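Local coordinates for ribosomal-protein-S5-alanine N-acetyltransferase (Vibrio fischeri, PDB 3IGR) that probably catalyses transfer of an acetyl group from acetyl-CoA to the N-terminal alanine of ribosomal protein uS5, at residues Q11-L14 / S18-V21; L56-L61 / A67-V72. All blocks are in the same frame, centred on the assembly; numbering follows the deposited sequence.

Interaction 1 (Q11-L14 / S18-V21); sequences QVRL and SDAV
R13 and D19 meet head-on, guanidinium against carboxylate, across the short turn between strand 10-14 and the start of helix 20-29. The pair is a worked example of the end-on bidentate salt bridge: two parallel N-H groups facing two oxygens. NH1 of R13 lies 2.7 Å from OD2 of D19, while NH2 of R13 is 3.0 Å from OD1 of D19. Both bonds are almost straight, and both enter through the syn lone pairs of the carboxylate. The two flat groups are turned only 9° from coplanarity, with CG of D19 at the edge of the guanidinium and in its plane.

R13 reaches this position from a tight start: its CG sits between the backbone N and the carbonyl carbon (chi1 60°), after which the chain runs extended as far as NE. A third bond fixes the rotation of the head, since NH1 of R13 also donates to the backbone O of L14 at 3.1 Å, again within the guanidinium plane although tilted from that of the carbonyl. For its part, OD2 of D19 also accepts a bond from the backbone N of K16, which ties the carboxylate into the turn itself. D19 occupies the N-cap position but makes no side-chain capping bond.

Both oxygens of the buried carboxylate are therefore satisfied, OD2 twice over, and its charge is balanced directly by R13. Such surroundings would be expected to keep D19 ionised, and they join strand 10-14 to helix 20-29 electrostatically, through one planar, strongly directional pairing.

Interaction 2 (L56-L61 / A67-V72); sequences LQLVEL and AFYFVV
A67 places its methyl group against L61, CB to CB at 3.7 Å, where the chain has just turned back from the end of helix 48-63. CD1 of L61 touches the same methyl, CB of A67, at 3.9 Å, so the small alanine lies against both the root and one branch of the leucine. The backbones run close here, with the CA atoms of L61 and A67 only 5.2 Å apart. One turn earlier on the helix, L58 points directly toward the strand. Its CG is anti to the carbonyl carbon (chi1 -74°), and both methyl branches, CD1 and CD2, lie 4.1 Å from CB of Y69.

This is the helix-to-strand packing of an alpha/beta fold: in the GNAT domain, helix 48-63 lies over one side of the central sheet and leads through a short loop into strand 68-74. The side chains meet through apolar atoms alone, and no hydrogen bond joins the two segments.

CD1 of L58 also lies 4.1 Å from CG of Y69, approaching the ring obliquely. Further along the helix, H62 NE2 takes up the backbone N of Y69. The alternate residues F68 and F70 direct their rings to the other side of the sheet, where helix 112-126 packs.

Read from the N terminus, the two contacts come in series, neither nested nor crossing. Interaction 1 closes the short connection from strand 10-14 into helix 20-29. The chain then passes through helices 20-29, 31-34 and 48-63 before interaction 2 closes the short loop from helix 48-63 into strand 68-74. Their outgoing and returning strands are antiparallel neighbours in the sheet: the carbonyl O of R13 lies 2.9 Å from the N of V71, probably as a hydrogen bond, and L14 packs on F70. With A20 touching L55, the helices meet too, so the pair of contacts joins the opening helical excursion of the GNAT domain to its sheet at both ends.

Interaction 1 (Q11-L14 / S18-V21)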
# COMPACT_ATOMS: atom_id res chain seq x y z
N GLN A 11 14.80 -11.38 3.91
CA GLN A 11 15.89 -10.50 3.46
C GLN A 11 15.92 -10.48 1.94
O GLN A 11 15.87 -11.53 1.30
CB GLN A 11 17.24 -11.00 3.98
CG GLN A 11 18.43 -10.20 3.41
CD GLN A 11 19.77 -10.71 3.88
OE1 GLN A 11 19.88 -11.80 4.45
NE2 GLN A 11 20.81 -9.91 3.64
N VAL A 12 15.96 -9.28 1.36
CA VAL A 12 16.11 -9.09 -0.08
C VAL A 12 17.51 -8.54 -0.28
O VAL A 12 17.89 -7.52 0.31
CB VAL A 12 15.07 -8.08 -0.65
CG1 VAL A 12 15.14 -8.05 -2.19
CG2 VAL A 12 13.67 -8.44 -0.19
N ARG A 13 18.30 -9.24 -1.09
CA ARG A 13 19.69 -8.89 -1.27
C ARG A 13 20.11 -9.34 -2.64
O ARG A 13 19.39 -10.10 -3.29
CB ARG A 13 20.58 -9.53 -0.18
CG ARG A 13 20.54 -11.06 -0.13
CD ARG A 13 21.80 -11.59 0.55
NE ARG A 13 21.77 -13.04 0.79
CZ ARG A 13 22.01 -13.97 -0.12
NH1 ARG A 13 22.30 -13.64 -1.39
NH2 ARG A 13 21.96 -15.25 0.22
N LEU A 14 21.27 -8.88 -3.09
CA LEU A 14 21.80 -9.34 -4.37
C LEU A 14 22.24 -10.79 -4.24
O LEU A 14 22.75 -11.20 -3.21
CB LEU A 14 22.95 -8.44 -4.84
CG LEU A 14 22.54 -7.04 -5.33
CD1 LEU A 14 23.78 -6.18 -5.63
CD2 LEU A 14 21.65 -7.12 -6.57
N SER A 18 27.84 -18.01 -3.72
CA SER A 18 27.49 -19.04 -2.72
C SER A 18 26.04 -19.53 -2.78
O SER A 18 25.71 -20.55 -2.17
CB SER A 18 27.82 -18.54 -1.30
OG SER A 18 27.32 -17.22 -1.10
N ASP A 19 25.18 -18.81 -3.50
CA ASP A 19 23.76 -19.16 -3.66
C ASP A 19 23.45 -20.22 -4.73
O ASP A 19 22.27 -20.49 -5.01
CB ASP A 19 22.93 -17.91 -3.98
CG ASP A 19 22.84 -16.95 -2.83
OD1 ASP A 19 22.76 -17.39 -1.66
OD2 ASP A 19 22.82 -15.72 -3.10
N ALA A 20 24.48 -20.81 -5.33
CA ALA A 20 24.30 -21.68 -6.50
C ALA A 20 23.29 -22.80 -6.26
O ALA A 20 22.42 -23.04 -7.09
CB ALA A 20 25.65 -22.26 -6.98
N VAL A 21 23.41 -23.47 -5.11
CA VAL A 21 22.55 -24.60 -4.77
C VAL A 21 21.14 -24.14 -4.43
O VAL A 21 20.16 -24.69 -4.92
CB VAL A 21 23.14 -25.45 -3.61
CG1 VAL A 21 22.16 -26.51 -3.14
CG2 VAL A 21 24.45 -26.09 -4.04

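Interaction 2 (L56-L61 / A67-V72)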
# COMPACT_ATOMS: atom_id res chain seq x y z
N LEU A 56 28.59 -16.38 -12.24
CA LEU A 56 29.83 -15.74 -12.67
C LEU A 56 29.56 -14.59 -13.64
O LEU A 56 30.20 -13.54 -13.56
CB LEU A 56 30.82 -16.77 -13.23
CG LEU A 56 31.71 -17.56 -12.25
CD1 LEU A 56 31.11 -17.71 -10.83
CD2 LEU A 56 32.06 -18.91 -12.83
N GLN A 57 28.57 -14.77 -14.52
CA GLN A 57 28.14 -13.70 -15.41
C GLN A 57 27.41 -12.56 -14.68
O GLN A 57 27.68 -11.39 -14.93
CB GLN A 57 27.27 -14.26 -16.55
CG GLN A 57 28.08 -14.76 -17.74
CD GLN A 57 27.25 -15.56 -18.72
OE1 GLN A 57 26.81 -16.68 -18.41
NE2 GLN A 57 27.04 -15.02 -19.91
N LEU A 58 26.50 -12.92 -13.78
CA LEU A 58 25.74 -11.95 -12.99
C LEU A 58 26.62 -11.12 -12.05
O LEU A 58 26.50 -9.90 -12.01
CB LEU A 58 24.65 -12.64 -12.18
CG LEU A 58 23.43 -13.13 -12.92
CD1 LEU A 58 22.60 -13.93 -11.97
CD2 LEU A 58 22.61 -11.98 -13.52
N VAL A 59 27.50 -11.79 -11.31
CA VAL A 59 28.46 -11.12 -10.45
C VAL A 59 29.20 -10.04 -11.25
O VAL A 59 29.48 -8.95 -10.74
CB VAL A 59 29.44 -12.14 -9.80
CG1 VAL A 59 30.74 -11.48 -9.33
CG2 VAL A 59 28.74 -12.85 -8.65
N GLU A 60 29.47 -10.35 -12.52
CA GLU A 60 30.19 -9.45 -13.41
C GLU A 60 29.32 -8.26 -13.81
O GLU A 60 29.78 -7.11 -13.82
CB GLU A 60 30.71 -10.22 -14.64
CG GLU A 60 31.87 -9.57 -15.38
CD GLU A 60 33.02 -9.06 -14.38
OE1 GLU A 60 33.65 -10.06 -13.70
OE2 GLU A 60 33.48 -7.78 -14.28
N LEU A 61 28.05 -8.53 -14.11
CA LEU A 61 27.11 -7.48 -14.44
C LEU A 61 26.88 -6.55 -13.25
O LEU A 61 26.78 -5.33 -13.43
CB LEU A 61 25.80 -8.07 -14.97
CG LEU A 61 25.87 -8.92 -16.26
CD1 LEU A 61 24.61 -9.76 -16.44
CD2 LEU A 61 26.14 -8.07 -17.51
N ALA A 67 23.31 -5.01 -14.30
CA ALA A 67 22.18 -5.88 -13.97
C ALA A 67 22.16 -6.15 -12.47
O ALA A 67 23.19 -6.14 -11.82
CB ALA A 67 22.26 -7.21 -14.74
N PHE A 68 20.97 -6.37 -11.93
CA PHE A 68 20.81 -6.52 -10.49
C PHE A 68 19.80 -7.64 -10.27
O PHE A 68 18.59 -7.48 -10.52
CB PHE A 68 20.36 -5.19 -9.85
CG PHE A 68 21.29 -4.03 -10.18
CD1 PHE A 68 22.45 -3.80 -9.43
CD2 PHE A 68 21.04 -3.20 -11.26
CE1 PHE A 68 23.32 -2.76 -9.74
CE2 PHE A 68 21.91 -2.15 -11.59
CZ PHE A 68 23.05 -1.94 -10.84
N TYR A 69 20.31 -8.79 -9.88
CA TYR A 69 19.45 -9.94 -9.70
C TYR A 69 19.31 -10.13 -8.20
O TYR A 69 20.27 -10.51 -7.53
CB TYR A 69 20.06 -11.17 -10.38
CG TYR A 69 19.11 -12.33 -10.50
CD1 TYR A 69 18.64 -12.74 -11.74
CD2 TYR A 69 18.68 -13.03 -9.36
CE1 TYR A 69 17.76 -13.81 -11.86
CE2 TYR A 69 17.81 -14.10 -9.46
CZ TYR A 69 17.36 -14.49 -10.72
OH TYR A 69 16.49 -15.55 -10.85
N PHE A 70 18.13 -9.83 -7.66
CA PHE A 70 17.88 -9.98 -6.23
C PHE A 70 17.20 -11.30 -5.90
O PHE A 70 16.37 -11.79 -6.67
CB PHE A 70 16.97 -8.88 -5.72
CG PHE A 70 17.58 -7.51 -5.69
CD1 PHE A 70 18.19 -7.04 -4.53
CD2 PHE A 70 17.49 -6.68 -6.81
CE1 PHE A 70 18.74 -5.76 -4.48
CE2 PHE A 70 18.05 -5.40 -6.80
CZ PHE A 70 18.66 -4.93 -5.62
N VAL A 71 17.53 -11.84 -4.74
CA VAL A 71 16.77 -12.98 -4.17
C VAL A 71 16.05 -12.57 -2.87
O VAL A 71 16.49 -11.66 -2.16
CB VAL A 71 17.65 -14.23 -3.93
CG1 VAL A 71 18.09 -14.85 -5.27
CG2 VAL A 71 18.86 -13.93 -3.03
N VAL A 72 14.93 -13.22 -2.61
CA VAL A 72 14.22 -13.04 -1.36
C VAL A 72 14.49 -14.30 -0.51
O VAL A 72 14.25 -15.42 -0.95
CB VAL A 72 12.70 -12.90 -1.56
CG1 VAL A 72 12.02 -12.68 -0.20
CG2 VAL A 72 12.38 -11.77 -2.54